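Long-range contacts in Lmo2470 protein (Listeria monocytogenes EGD-e, PDB 5HL3), which interacts with the host protein afadin and facilitates basement membrane crossing, as a calcium-binding internalin built from leucine-rich repeats: residues P96-L101 / P123-I128; P146-L151 / P170-L175; L86-D91 / S115-Q120; I40-L45 / M70-T75; A24-K29 / L51-S56. One frame throughout, in Å; residues are numbered along the deposited sequence. Where two conformers were deposited one is given.

Contact 1 (P96-L101 / P123-I128)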
# COMPACT_ATOMS: atom_id res chain seq x y z
N PRO A 96 -19.05 -8.23 22.00
CA PRO A 96 -19.69 -6.97 21.65
C PRO A 96 -18.79 -5.75 21.67
O PRO A 96 -19.08 -4.77 20.94
CB PRO A 96 -20.78 -6.83 22.71
CG PRO A 96 -20.34 -7.68 23.85
CD PRO A 96 -19.69 -8.84 23.19
N HIS A 97 -17.70 -5.80 22.42
CA HIS A 97 -16.81 -4.64 22.56
C HIS A 97 -15.50 -4.78 21.79
O HIS A 97 -14.55 -4.06 22.05
CB HIS A 97 -16.63 -4.32 24.04
CG HIS A 97 -17.94 -4.10 24.72
ND1 HIS A 97 -18.76 -3.05 24.41
CD2 HIS A 97 -18.63 -4.86 25.60
CE1 HIS A 97 -19.87 -3.13 25.11
NE2 HIS A 97 -19.83 -4.23 25.85
N LEU A 98 -15.49 -5.68 20.81
CA LEU A 98 -14.32 -5.84 19.97
C LEU A 98 -13.93 -4.52 19.28
O LEU A 98 -14.77 -3.85 18.67
CB LEU A 98 -14.59 -6.91 18.91
CG LEU A 98 -13.37 -7.33 18.08
CD1 LEU A 98 -12.18 -7.79 18.92
CD2 LEU A 98 -13.77 -8.41 17.10
N LYS A 99 -12.66 -4.16 19.43
CA LYS A 99 -12.09 -2.92 18.84
C LYS A 99 -11.02 -3.18 17.82
O LYS A 99 -10.87 -2.40 16.88
CB LYS A 99 -11.52 -2.06 19.96
CG LYS A 99 -12.61 -1.50 20.84
CD LYS A 99 -12.13 -0.76 22.04
CE LYS A 99 -13.35 -0.25 22.81
NZ LYS A 99 -14.52 -1.23 23.00
N THR A 100 -10.27 -4.26 17.97
CA THR A 100 -9.19 -4.52 17.03
C THR A 100 -9.19 -5.98 16.62
O THR A 100 -9.31 -6.89 17.46
CB THR A 100 -7.82 -4.14 17.60
OG1 THR A 100 -7.58 -4.88 18.80
CG2 THR A 100 -7.75 -2.65 17.89
N LEU A 101 -9.05 -6.20 15.33
CA LEU A 101 -8.98 -7.54 14.72
C LEU A 101 -7.70 -7.60 13.94
O LEU A 101 -7.49 -6.77 13.04
CB LEU A 101 -10.20 -7.78 13.85
CG LEU A 101 -10.19 -9.10 13.07
CD1 LEU A 101 -10.15 -10.32 13.99
CD2 LEU A 101 -11.42 -9.10 12.17
N PRO A 123 -19.74 -3.24 16.44
CA PRO A 123 -19.93 -1.80 16.15
C PRO A 123 -18.85 -0.88 16.68
O PRO A 123 -18.77 0.26 16.24
CB PRO A 123 -21.26 -1.49 16.82
CG PRO A 123 -21.37 -2.47 17.91
CD PRO A 123 -20.77 -3.73 17.37
N GLU A 124 -18.03 -1.34 17.63
CA GLU A 124 -16.95 -0.54 18.16
C GLU A 124 -15.62 -0.80 17.46
O GLU A 124 -14.59 -0.30 17.89
CB GLU A 124 -16.82 -0.74 19.68
CG GLU A 124 -18.12 -0.37 20.40
CD GLU A 124 -18.18 -0.72 21.87
OE1 GLU A 124 -17.17 -1.08 22.45
OE2 GLU A 124 -19.26 -0.61 22.45
N MSE A 125 -15.62 -1.54 16.35
CA MSE A 125 -14.34 -1.80 15.67
C MSE A 125 -13.62 -0.52 15.31
O MSE A 125 -14.20 0.37 14.71
CB MSE A 125 -14.56 -2.62 14.41
CG MSE A 125 -13.24 -3.21 13.85
SE MSE A 125 -12.60 -4.76 14.84
CE MSE A 125 -13.74 -6.09 13.95
N ASP A 126 -12.33 -0.49 15.65
CA ASP A 126 -11.45 0.67 15.38
C ASP A 126 -10.39 0.36 14.31
O ASP A 126 -10.12 1.21 13.45
CB ASP A 126 -10.78 1.09 16.71
CG ASP A 126 -9.82 2.23 16.55
OD1 ASP A 126 -8.65 1.96 16.21
OD2 ASP A 126 -10.22 3.39 16.81
N THR A 127 -9.79 -0.83 14.37
CA THR A 127 -8.68 -1.19 13.49
C THR A 127 -8.80 -2.62 13.03
O THR A 127 -9.01 -3.52 13.86
CB THR A 127 -7.32 -1.01 14.18
OG1 THR A 127 -7.13 0.38 14.55
CG2 THR A 127 -6.16 -1.43 13.31
N ILE A 128 -8.62 -2.83 11.72
CA ILE A 128 -8.57 -4.16 11.11
C ILE A 128 -7.26 -4.29 10.34
O ILE A 128 -6.93 -3.41 9.56
CB ILE A 128 -9.75 -4.42 10.17
CG1 ILE A 128 -11.09 -4.39 10.96
CG2 ILE A 128 -9.54 -5.75 9.44
CD1 ILE A 128 -12.29 -4.52 10.06
O HOH W 1 -17.52 -3.90 18.72
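Glu124 reaches across to two nitrogen-bearing side chains of 96-101 and serves both with one carboxylate. Its CG lies opposite the carbonyl carbon (chi1 -59°), and the extended chain beyond it carries the acid alongside His97, the two groups pointing the same way. His97 ND1 donates in its ring plane to Glu124 OE1 at 3.2 Å, with a weak second bond to OE2. The ring is turned 41° from the carboxylate, and ND1 meets OE1 on the syn side, out of the carboxylate plane. Lys99 runs straight until its last torsion (chi4 44°), a kink that swings NZ onto Glu124 OE1 at 2.7 Å. The same ammonium bonds His97 O at 3.0 Å, a second bond that helps to orient it.

Inward, Met125, a selenomethionine, folds back at chi2 and chi3; its flexible chain lets CE settle 3.9 Å from both Leu98 CD2 and Leu101 CB. Thr100, in the conformer given, and Thr127 stand side by side on the other sheet face, with Thr100 OG1 bonded to Asp76. Lys99 O takes both Asp126 N at 2.7 Å and Thr127 N, and Leu101 N reaches Thr127 O at 3.1 Å. The charged turn is this protein's own variation; the short parallel strands with inward-facing leucines and methionine are typical of stacked leucine-rich repeats.

Contact 2 (P146-L151 / P170-L175)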
# COMPACT_ATOMS: atom_id res chain seq x y z
N PRO A 146 -19.23 1.91 12.26
CA PRO A 146 -19.20 3.36 12.10
C PRO A 146 -17.99 4.05 12.70
O PRO A 146 -17.70 5.21 12.34
CB PRO A 146 -20.48 3.81 12.80
CG PRO A 146 -20.75 2.77 13.83
CD PRO A 146 -20.34 1.48 13.13
N ALA A 147 -17.28 3.37 13.60
CA ALA A 147 -16.16 3.96 14.30
C ALA A 147 -14.81 3.52 13.72
O ALA A 147 -13.76 3.79 14.30
CB ALA A 147 -16.26 3.66 15.77
N LEU A 148 -14.82 2.85 12.57
CA LEU A 148 -13.57 2.36 11.99
C LEU A 148 -12.59 3.52 11.69
O LEU A 148 -12.99 4.50 11.07
CB LEU A 148 -13.83 1.56 10.71
CG LEU A 148 -12.68 0.68 10.22
CD1 LEU A 148 -12.48 -0.49 11.16
CD2 LEU A 148 -12.97 0.17 8.82
N LYS A 149 -11.35 3.39 12.14
CA LYS A 149 -10.33 4.43 11.98
C LYS A 149 -9.09 4.01 11.20
O LYS A 149 -8.43 4.86 10.57
CB LYS A 149 -9.91 4.98 13.35
CG LYS A 149 -10.98 5.88 13.93
CD LYS A 149 -10.57 6.49 15.27
CE LYS A 149 -11.68 7.35 15.80
NZ LYS A 149 -11.35 7.98 17.11
N GLN A 150 -8.76 2.71 11.21
CA GLN A 150 -7.56 2.23 10.53
C GLN A 150 -7.83 0.94 9.82
O GLN A 150 -8.41 0.00 10.39
CB GLN A 150 -6.39 2.05 11.49
CG GLN A 150 -6.11 3.23 12.39
CD GLN A 150 -4.87 2.99 13.23
OE1 GLN A 150 -4.79 2.04 14.01
NE2 GLN A 150 -3.88 3.84 13.06
N LEU A 151 -7.36 0.85 8.58
CA LEU A 151 -7.56 -0.32 7.76
C LEU A 151 -6.23 -0.68 7.07
O LEU A 151 -5.76 0.08 6.21
CB LEU A 151 -8.69 -0.06 6.77
CG LEU A 151 -9.17 -1.20 5.91
CD1 LEU A 151 -9.59 -2.40 6.74
CD2 LEU A 151 -10.32 -0.71 5.04
N PRO A 170 -16.96 7.26 8.26
CA PRO A 170 -16.54 8.66 8.23
C PRO A 170 -15.34 9.01 9.07
O PRO A 170 -14.73 10.07 8.84
CB PRO A 170 -17.75 9.40 8.79
CG PRO A 170 -18.47 8.40 9.63
CD PRO A 170 -18.30 7.11 8.88
N LEU A 171 -14.97 8.15 10.01
CA LEU A 171 -13.84 8.44 10.88
C LEU A 171 -12.52 7.88 10.41
O LEU A 171 -11.51 8.06 11.07
CB LEU A 171 -14.14 7.94 12.30
CG LEU A 171 -15.39 8.51 12.94
CD1 LEU A 171 -15.51 8.05 14.38
CD2 LEU A 171 -15.40 10.00 12.88
N LEU A 172 -12.49 7.28 9.22
CA LEU A 172 -11.24 6.64 8.79
C LEU A 172 -10.07 7.62 8.71
O LEU A 172 -10.18 8.69 8.08
CB LEU A 172 -11.45 5.95 7.43
CG LEU A 172 -10.35 4.98 7.01
CD1 LEU A 172 -10.46 3.71 7.83
CD2 LEU A 172 -10.44 4.66 5.52
N ILE A 173 -8.94 7.26 9.32
CA ILE A 173 -7.73 8.10 9.36
C ILE A 173 -6.58 7.48 8.53
O ILE A 173 -5.80 8.23 7.94
CB ILE A 173 -7.27 8.30 10.83
CG1 ILE A 173 -8.32 9.08 11.62
CG2 ILE A 173 -5.91 9.00 10.91
CD1 ILE A 173 -8.08 8.99 13.10
N THR A 174 -6.46 6.14 8.54
CA THR A 174 -5.35 5.45 7.91
C THR A 174 -5.85 4.37 6.99
O THR A 174 -6.65 3.53 7.42
CB THR A 174 -4.38 4.82 8.95
OG1 THR A 174 -3.79 5.88 9.72
CG2 THR A 174 -3.27 4.01 8.28
N LEU A 175 -5.37 4.36 5.76
CA LEU A 175 -5.72 3.33 4.78
C LEU A 175 -4.43 2.89 4.11
O LEU A 175 -3.79 3.68 3.38
CB LEU A 175 -6.71 3.88 3.76
CG LEU A 175 -7.20 2.97 2.66
CD1 LEU A 175 -7.79 1.69 3.23
CD2 LEU A 175 -8.22 3.69 1.77
O HOH W 2 -4.31 6.29 12.33
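Lys149 and Leu171 share a first torsion, each with CG opposite the carbonyl carbon (chi1 -74° and -57°), and this turns both chains along the outer side of the turn, where they cross. Lys149 stays extended to its tip: CG lies against Leu171 CB at 4.1 Å, CD beside Ile173 CD1, and CE near Leu171 CD1. A lysine suits the spot because its methylenes cover two apolar neighbours while the ammonium is carried onward to the surface. Leu171 CD1 also touches Ala147 CA.

The neighbouring strands and their turns are consistent with successive leucine-rich repeats, joined where the short parallel strands begin. Lys149 O accepts from two amides, Ile173 N at 2.8 Å and Thr174 N at 3.1 Å, and Leu151 N then bonds Thr174 O to continue the ladder. Leu172, its CG anti to the backbone N (chi1 -166°), points into the core and brings CD1 to 3.6 Å from Lys149 O. Leu175 lies next to Leu151 in the same orientation, and Leu175 CD1 is 3.9 Å from Leu151 CD2 in the Leu151 conformer given.

On the other face of the sheet Gln150 and Thr174 run side by side. In the conformer described, a water accepts from Gln150 NE2 at 2.6 Å and also pairs with Thr174 OG1 at 2.7 Å, while Gln150 OE1 bonds Thr127 in the preceding strand.

Contact 3 (L86-D91 / S115-Q120)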
# COMPACT_ATOMS: atom_id res chain seq x y z
N LEU A 86 -8.87 -21.93 7.99
CA LEU A 86 -9.40 -20.70 8.61
C LEU A 86 -9.28 -19.60 7.56
O LEU A 86 -8.17 -19.11 7.31
CB LEU A 86 -8.63 -20.29 9.86
CG LEU A 86 -9.24 -19.06 10.58
CD1 LEU A 86 -10.61 -19.39 11.20
CD2 LEU A 86 -8.29 -18.50 11.63
N THR A 87 -10.40 -19.20 6.97
CA THR A 87 -10.38 -18.15 5.97
C THR A 87 -11.20 -16.92 6.38
O THR A 87 -11.29 -15.97 5.63
CB THR A 87 -10.87 -18.64 4.59
OG1 THR A 87 -12.24 -19.07 4.69
CG2 THR A 87 -10.04 -19.82 4.09
N GLU A 88 -11.79 -16.94 7.56
CA GLU A 88 -12.62 -15.83 8.01
C GLU A 88 -12.78 -15.85 9.51
O GLU A 88 -13.01 -16.93 10.11
CB GLU A 88 -13.98 -15.95 7.35
CG GLU A 88 -15.00 -14.93 7.73
CD GLU A 88 -16.21 -15.07 6.87
OE1 GLU A 88 -17.19 -15.65 7.37
OE2 GLU A 88 -16.12 -14.72 5.69
N PHE A 89 -12.65 -14.69 10.17
CA PHE A 89 -13.04 -14.60 11.58
C PHE A 89 -14.54 -14.34 11.58
O PHE A 89 -15.00 -13.43 10.93
CB PHE A 89 -12.27 -13.50 12.33
CG PHE A 89 -12.54 -13.54 13.79
CD1 PHE A 89 -11.96 -14.52 14.59
CD2 PHE A 89 -13.43 -12.67 14.38
CE1 PHE A 89 -12.25 -14.60 15.94
CE2 PHE A 89 -13.73 -12.76 15.72
CZ PHE A 89 -13.14 -13.73 16.49
N PRO A 90 -15.32 -15.17 12.28
CA PRO A 90 -16.77 -15.05 12.17
C PRO A 90 -17.37 -13.81 12.83
O PRO A 90 -16.76 -13.22 13.72
CB PRO A 90 -17.26 -16.32 12.85
CG PRO A 90 -16.25 -16.55 13.92
CD PRO A 90 -14.93 -16.21 13.25
N ASP A 91 -18.55 -13.43 12.36
CA ASP A 91 -19.32 -12.30 12.89
C ASP A 91 -20.26 -12.88 13.96
O ASP A 91 -21.40 -13.22 13.67
CB ASP A 91 -20.10 -11.66 11.71
CG ASP A 91 -20.73 -10.34 12.05
OD1 ASP A 91 -20.48 -9.76 13.13
OD2 ASP A 91 -21.49 -9.83 11.21
N SER A 115 -11.28 -13.86 3.79
CA SER A 115 -12.37 -12.97 3.39
C SER A 115 -12.66 -11.99 4.52
O SER A 115 -12.39 -12.29 5.68
CB SER A 115 -13.64 -13.74 2.99
OG SER A 115 -14.07 -14.61 4.04
N LEU A 116 -13.21 -10.83 4.14
CA LEU A 116 -13.55 -9.75 5.05
C LEU A 116 -15.07 -9.56 5.04
O LEU A 116 -15.60 -8.92 4.15
CB LEU A 116 -12.82 -8.45 4.71
CG LEU A 116 -13.18 -7.24 5.59
CD1 LEU A 116 -13.17 -7.55 7.08
CD2 LEU A 116 -12.25 -6.08 5.28
N PRO A 117 -15.77 -10.13 6.03
CA PRO A 117 -17.21 -9.94 6.12
C PRO A 117 -17.61 -8.50 6.34
O PRO A 117 -16.84 -7.71 6.87
CB PRO A 117 -17.60 -10.76 7.37
CG PRO A 117 -16.54 -11.70 7.57
CD PRO A 117 -15.30 -11.08 7.05
N ASN A 118 -18.86 -8.18 5.98
CA ASN A 118 -19.43 -6.89 6.32
C ASN A 118 -19.94 -7.02 7.78
O ASN A 118 -21.14 -7.09 8.03
CB ASN A 118 -20.53 -6.56 5.32
CG ASN A 118 -21.16 -5.21 5.56
OD1 ASN A 118 -20.56 -4.32 6.16
ND2 ASN A 118 -22.41 -5.08 5.12
N TYR A 119 -19.01 -7.00 8.72
CA TYR A 119 -19.32 -7.29 10.12
C TYR A 119 -20.43 -6.40 10.65
O TYR A 119 -20.37 -5.17 10.50
CB TYR A 119 -18.09 -7.09 11.01
CG TYR A 119 -17.01 -8.13 10.82
CD1 TYR A 119 -17.22 -9.46 11.19
CD2 TYR A 119 -15.78 -7.79 10.32
CE1 TYR A 119 -16.23 -10.42 11.04
CE2 TYR A 119 -14.77 -8.74 10.18
CZ TYR A 119 -15.02 -10.04 10.52
OH TYR A 119 -14.02 -10.98 10.34
N GLN A 120 -21.38 -7.03 11.34
CA GLN A 120 -22.47 -6.32 11.97
C GLN A 120 -22.44 -6.34 13.49
O GLN A 120 -23.10 -5.49 14.12
CB GLN A 120 -23.82 -6.88 11.50
CG GLN A 120 -24.02 -6.78 9.98
CD GLN A 120 -24.05 -5.35 9.52
OE1 GLN A 120 -24.84 -4.54 10.04
NE2 GLN A 120 -23.24 -5.01 8.54
O HOH W 3 -14.02 -17.32 3.62
O HOH W 4 -12.19 -12.28 8.60
O HOH W 5 -20.98 -10.48 8.54
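Tyr119 reaches across between two irregular segments that run within 2° of parallel yet pair as no strand: its OH bonds Phe89 O at 2.7 Å, a side chain standing in for a backbone rung. Tyrosine suits the place because its long ring carries a hydroxyl to a backbone carbonyl, which sits at the ring edge, in its plane. A water donates to OH and links it to Phe89 N and Ser115 O, so the hydroxyl of this buried residue donates one bond and accepts another.

Asp91, with CG anti to the backbone N (chi1 -169°), slides past the tyrosine in the opposite direction. Its CB rests 3.7 Å from Tyr119 CD1. Its short acid suits backbone N-H groups: OD2 accepts Gln120 N at 2.8 Å on the syn side, and OD1 takes Asn121 N.

At the other end Ser115 N bonds Thr87 O at 2.8 Å. Ser115 OG, in the conformer described, donates to Glu88 OE2 at 2.6 Å.

Beneath these loops Phe89 packs against strands 76-79 and 100-103 and Met63 of helix 60-63, while Tyr119 touches Leu101 of strand 100-103.

Contact 4 (I40-L45 / M70-T75). With CA (calcium ion), chain I.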
# COMPACT_ATOMS: atom_id res chain seq x y z
N ILE A 40 -13.95 -23.81 34.12
CA ILE A 40 -14.03 -22.34 34.10
C ILE A 40 -15.43 -21.87 34.41
O ILE A 40 -16.41 -22.57 34.20
CB ILE A 40 -13.56 -21.75 32.75
CG1 ILE A 40 -14.36 -22.30 31.57
CG2 ILE A 40 -12.06 -21.93 32.61
CD1 ILE A 40 -14.25 -21.45 30.32
N ASP A 41 -15.51 -20.63 34.91
CA ASP A 41 -16.80 -20.00 35.18
C ASP A 41 -16.84 -18.63 34.49
O ASP A 41 -15.90 -18.22 33.83
CB ASP A 41 -17.08 -19.92 36.68
CG ASP A 41 -16.08 -19.13 37.47
OD1 ASP A 41 -15.35 -18.28 36.92
OD2 ASP A 41 -16.00 -19.36 38.73
N GLN A 42 -17.95 -17.93 34.63
CA GLN A 42 -18.11 -16.65 33.93
C GLN A 42 -17.06 -15.63 34.38
O GLN A 42 -16.59 -14.82 33.58
CB GLN A 42 -19.54 -16.11 34.07
CG GLN A 42 -19.82 -14.91 33.19
CD GLN A 42 -19.67 -15.22 31.71
OE1 GLN A 42 -20.22 -16.21 31.23
NE2 GLN A 42 -18.95 -14.38 30.98
N ASP A 43 -16.68 -15.66 35.66
CA ASP A 43 -15.62 -14.75 36.14
C ASP A 43 -14.32 -14.98 35.38
O ASP A 43 -13.59 -14.02 35.10
CB ASP A 43 -15.36 -14.94 37.64
CG ASP A 43 -16.27 -14.09 38.54
OD1 ASP A 43 -17.26 -13.48 38.08
OD2 ASP A 43 -15.96 -14.01 39.76
N ASP A 44 -13.99 -16.22 35.03
CA ASP A 44 -12.76 -16.49 34.29
C ASP A 44 -12.82 -15.84 32.90
O ASP A 44 -11.83 -15.29 32.42
CB ASP A 44 -12.53 -17.99 34.16
CG ASP A 44 -12.23 -18.68 35.47
OD1 ASP A 44 -11.47 -18.15 36.30
OD2 ASP A 44 -12.76 -19.77 35.68
N LEU A 45 -13.97 -15.93 32.26
CA LEU A 45 -14.17 -15.29 30.95
C LEU A 45 -14.11 -13.76 31.07
O LEU A 45 -13.50 -13.06 30.23
CB LEU A 45 -15.48 -15.74 30.30
CG LEU A 45 -15.57 -17.21 29.92
CD1 LEU A 45 -17.00 -17.53 29.55
CD2 LEU A 45 -14.60 -17.61 28.79
N MSE A 70 -19.66 -15.95 26.47
CA MSE A 70 -19.79 -14.50 26.47
C MSE A 70 -18.50 -13.84 26.90
O MSE A 70 -18.03 -14.09 28.01
CB MSE A 70 -20.93 -14.09 27.40
CG MSE A 70 -21.17 -12.57 27.40
SE MSE A 70 -21.60 -11.77 25.66
CE MSE A 70 -23.29 -12.68 25.45
N PHE A 71 -17.94 -13.00 26.02
CA PHE A 71 -16.71 -12.25 26.27
C PHE A 71 -17.08 -10.77 26.49
O PHE A 71 -17.06 -9.97 25.55
CB PHE A 71 -15.75 -12.42 25.10
CG PHE A 71 -15.33 -13.85 24.86
CD1 PHE A 71 -14.34 -14.43 25.61
CD2 PHE A 71 -15.96 -14.62 23.87
CE1 PHE A 71 -13.96 -15.74 25.40
CE2 PHE A 71 -15.57 -15.93 23.65
CZ PHE A 71 -14.57 -16.49 24.43
N ASN A 72 -17.40 -10.45 27.72
CA ASN A 72 -17.88 -9.13 28.07
C ASN A 72 -16.84 -8.04 27.97
O ASN A 72 -17.21 -6.89 27.72
CB ASN A 72 -18.45 -9.15 29.49
CG ASN A 72 -19.75 -9.91 29.60
OD1 ASN A 72 -20.71 -9.60 28.86
ND2 ASN A 72 -19.81 -10.89 30.50
N ASN A 73 -15.56 -8.39 28.15
CA ASN A 73 -14.49 -7.39 28.24
C ASN A 73 -13.39 -7.52 27.20
O ASN A 73 -12.42 -6.78 27.22
CB ASN A 73 -13.88 -7.43 29.64
CG ASN A 73 -14.90 -7.05 30.69
OD1 ASN A 73 -15.58 -6.03 30.55
ND2 ASN A 73 -14.98 -7.84 31.74
N VAL A 74 -13.56 -8.44 26.25
CA VAL A 74 -12.56 -8.60 25.19
C VAL A 74 -12.66 -7.46 24.18
O VAL A 74 -13.73 -7.17 23.62
CB VAL A 74 -12.73 -9.96 24.48
CG1 VAL A 74 -11.97 -10.02 23.16
CG2 VAL A 74 -12.24 -11.08 25.40
N THR A 75 -11.53 -6.79 23.96
CA THR A 75 -11.46 -5.72 22.96
C THR A 75 -10.51 -6.02 21.79
O THR A 75 -10.50 -5.27 20.83
CB THR A 75 -11.01 -4.40 23.60
OG1 THR A 75 -9.68 -4.56 24.17
CG2 THR A 75 -11.99 -3.94 24.68
CA CA I . -16.30 -3.87 30.43
O HOH W 6 -20.62 -17.46 28.75
O HOH W 7 -14.24 -10.86 28.51
O HOH W 8 -16.54 -4.22 28.16
O HOH W 9 -18.20 -5.15 31.02
O HOH W 10 -13.80 -3.85 30.50
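Leu45 points from helix 42-46 toward the loop 70-75. Its CB lies 3.8 Å from Met70 O; beyond the branch, CD1 stays near the same oxygen, whereas CD2 turns inward to Phe71 CE1 at 3.9 Å, obliquely to the ring. A branched leucine thus covers a carbonyl and an aromatic at once.

One helical turn earlier, Gln42 satisfies that carbonyl. Its chain bends at chi2 (61°), bringing NE2 to Met70 O at 3.1 Å with the acceptor exactly in the amide plane, and a water joins Gln42 OE1 to Met70 N. The helix itself starts from a capping box of Asp41 and Asp44.

A second water accepts from Asn73 N and lies 2.9 Å from Leu45 O, to which it may donate. Asn73 OD1 coordinates a calcium ion at 2.3 Å, alongside three waters. Amides and waters, with Asp46 OD1 accepting from both Gln42 NE2 and Asn72 ND2, make the contact, which implies a polar, partly water-mediated join between helix 42-46 and the loop before strand 76-79.

Contact 5 (A24-K29 / L51-S56)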
# COMPACT_ATOMS: atom_id res chain seq x y z
N ALA A 24 -9.77 -25.25 22.01
CA ALA A 24 -9.68 -25.43 23.46
C ALA A 24 -8.28 -25.19 23.98
O ALA A 24 -8.09 -24.58 25.03
CB ALA A 24 -10.19 -26.79 23.87
N LYS A 25 -7.28 -25.66 23.24
CA LYS A 25 -5.87 -25.42 23.60
C LYS A 25 -5.59 -23.92 23.66
O LYS A 25 -5.02 -23.42 24.64
CB LYS A 25 -4.95 -26.11 22.58
CG LYS A 25 -3.48 -25.74 22.64
CD LYS A 25 -2.60 -26.64 21.78
CE LYS A 25 -1.16 -26.10 21.65
NZ LYS A 25 -1.06 -24.88 20.79
N ASP A 26 -6.00 -23.19 22.62
CA ASP A 26 -5.77 -21.75 22.59
C ASP A 26 -6.58 -21.04 23.67
O ASP A 26 -6.08 -20.10 24.29
CB ASP A 26 -6.07 -21.17 21.21
CG ASP A 26 -5.02 -21.56 20.18
OD1 ASP A 26 -4.05 -22.31 20.51
OD2 ASP A 26 -5.19 -21.12 19.01
N MSE A 27 -7.78 -21.51 23.94
CA MSE A 27 -8.58 -20.89 25.02
C MSE A 27 -7.96 -21.14 26.38
O MSE A 27 -7.97 -20.25 27.22
CB MSE A 27 -10.04 -21.34 24.95
CG MSE A 27 -10.79 -20.70 23.78
SE MSE A 27 -10.74 -18.71 23.79
CE MSE A 27 -11.13 -18.40 25.68
N ALA A 28 -7.42 -22.33 26.63
CA ALA A 28 -6.75 -22.59 27.90
C ALA A 28 -5.57 -21.64 28.08
O ALA A 28 -5.33 -21.13 29.18
CB ALA A 28 -6.30 -24.05 27.99
N LYS A 29 -4.83 -21.39 27.00
CA LYS A 29 -3.71 -20.45 27.08
C LYS A 29 -4.23 -19.03 27.37
O LYS A 29 -3.69 -18.32 28.22
CB LYS A 29 -2.91 -20.48 25.78
CG LYS A 29 -1.66 -19.62 25.85
CD LYS A 29 -0.86 -19.70 24.57
CE LYS A 29 0.15 -18.56 24.54
NZ LYS A 29 0.68 -18.27 23.20
N LEU A 51 -8.04 -11.97 23.10
CA LEU A 51 -7.97 -13.36 22.72
C LEU A 51 -6.91 -13.52 21.64
O LEU A 51 -6.94 -12.82 20.62
CB LEU A 51 -9.30 -13.86 22.15
CG LEU A 51 -10.49 -13.80 23.09
CD1 LEU A 51 -11.75 -14.10 22.33
CD2 LEU A 51 -10.31 -14.72 24.27
N GLY A 52 -5.99 -14.45 21.87
CA GLY A 52 -4.99 -14.82 20.88
C GLY A 52 -5.24 -16.23 20.36
O GLY A 52 -5.66 -17.10 21.12
N PHE A 53 -4.95 -16.45 19.08
CA PHE A 53 -5.10 -17.76 18.45
C PHE A 53 -3.84 -18.11 17.70
O PHE A 53 -3.24 -17.26 17.04
CB PHE A 53 -6.35 -17.82 17.56
CG PHE A 53 -7.60 -17.60 18.34
CD1 PHE A 53 -8.09 -18.60 19.16
CD2 PHE A 53 -8.23 -16.36 18.39
CE1 PHE A 53 -9.20 -18.39 19.98
CE2 PHE A 53 -9.33 -16.15 19.22
CZ PHE A 53 -9.81 -17.17 20.01
N GLU A 54 -3.41 -19.35 17.82
CA GLU A 54 -2.14 -19.78 17.20
C GLU A 54 -2.11 -21.22 16.75
O GLU A 54 -1.14 -21.63 16.13
CB GLU A 54 -0.99 -19.52 18.16
CG GLU A 54 -1.09 -20.37 19.41
CD GLU A 54 0.11 -20.29 20.35
OE1 GLU A 54 0.96 -19.40 20.16
OE2 GLU A 54 0.13 -21.14 21.28
N THR A 55 -3.16 -21.99 16.99
CA THR A 55 -3.17 -23.42 16.61
C THR A 55 -3.82 -23.52 15.23
O THR A 55 -4.99 -23.16 15.03
CB THR A 55 -3.86 -24.28 17.67
OG1 THR A 55 -3.12 -24.16 18.89
CG2 THR A 55 -3.85 -25.75 17.29
N SER A 56 -3.04 -24.04 14.29
CA SER A 56 -3.43 -24.00 12.86
C SER A 56 -4.46 -25.03 12.42
O SER A 56 -4.85 -25.02 11.25
CB SER A 56 -2.19 -24.03 11.98
OG SER A 56 -1.50 -22.79 12.08
O HOH W 11 -1.93 -22.50 22.29
O HOH W 12 -4.13 -18.58 22.86
O HOH W 13 1.94 -20.92 23.27
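Asp26 takes three hydrogen bonds from the residues just after strand 50-53. Its OD2 accepts Glu54 N at 2.8 Å from above the carboxylate plane and Thr55 N at 3.0 Å on the syn lone pair, while Thr55 OG1 donates to OD1 at 2.6 Å. A short acidic side chain directed at the loop suits this job of fastening helix 21-30 of the N-terminal cap to the first strand of the leucine-rich-repeat sheet, since its two oxygens can take two backbone N-H groups and a hydroxyl.

A salt-bridge network surrounds it. Lys25, in the conformer described, bends at its last torsion (chi4 -72°), and its NZ donates to Thr55 OG1 at 2.9 Å. Lys29 stays extended and crosses Glu54 at about a right angle; Lys29 NZ makes a salt bridge with Glu54 OE1, its hydrogen bond weak. A water bonded to Lys25 NZ, Asp26 OD1 and Glu54 OE2 would ease the nearness of the two acids. Glu54 also touches Glu81, seen to bind calcium in this protein.

Farther along, another water bridges Asp26 O and Gly52 O. Below the polar layer Met27, a selenomethionine, bends at chi2 and chi3 to pack on Leu51 CD2 and the Phe53 ring. In this Met-aromatic contact Met27 SE approaches obliquely, 4.1 Å from Phe53 CE1.

How the contacts relate
Contacts 1 and 2 join neighbouring strands of one parallel sheet and touch, Asp126 O bonding Lys149 N. Both bury leucines inside and keep polar chains outside, but contact 1 pairs its lysine with an acid, whereas contact 2 lays a lysine's methylenes along leucine and isoleucine. Contact 3, on the loops, relies on side-chain-to-backbone bonds and meets contact 1 where Leu101 packs on Phe89 and Tyr119. Contacts 4 and 5 join the N-terminal region to the start of the repeat sheet and share a core of Met27, Leu51 and Phe71; both are hydrated, but contact 4 relies on amides and contact 5 on a salt-bridge network. Contact 4 hands on to contact 1 through Thr75 O.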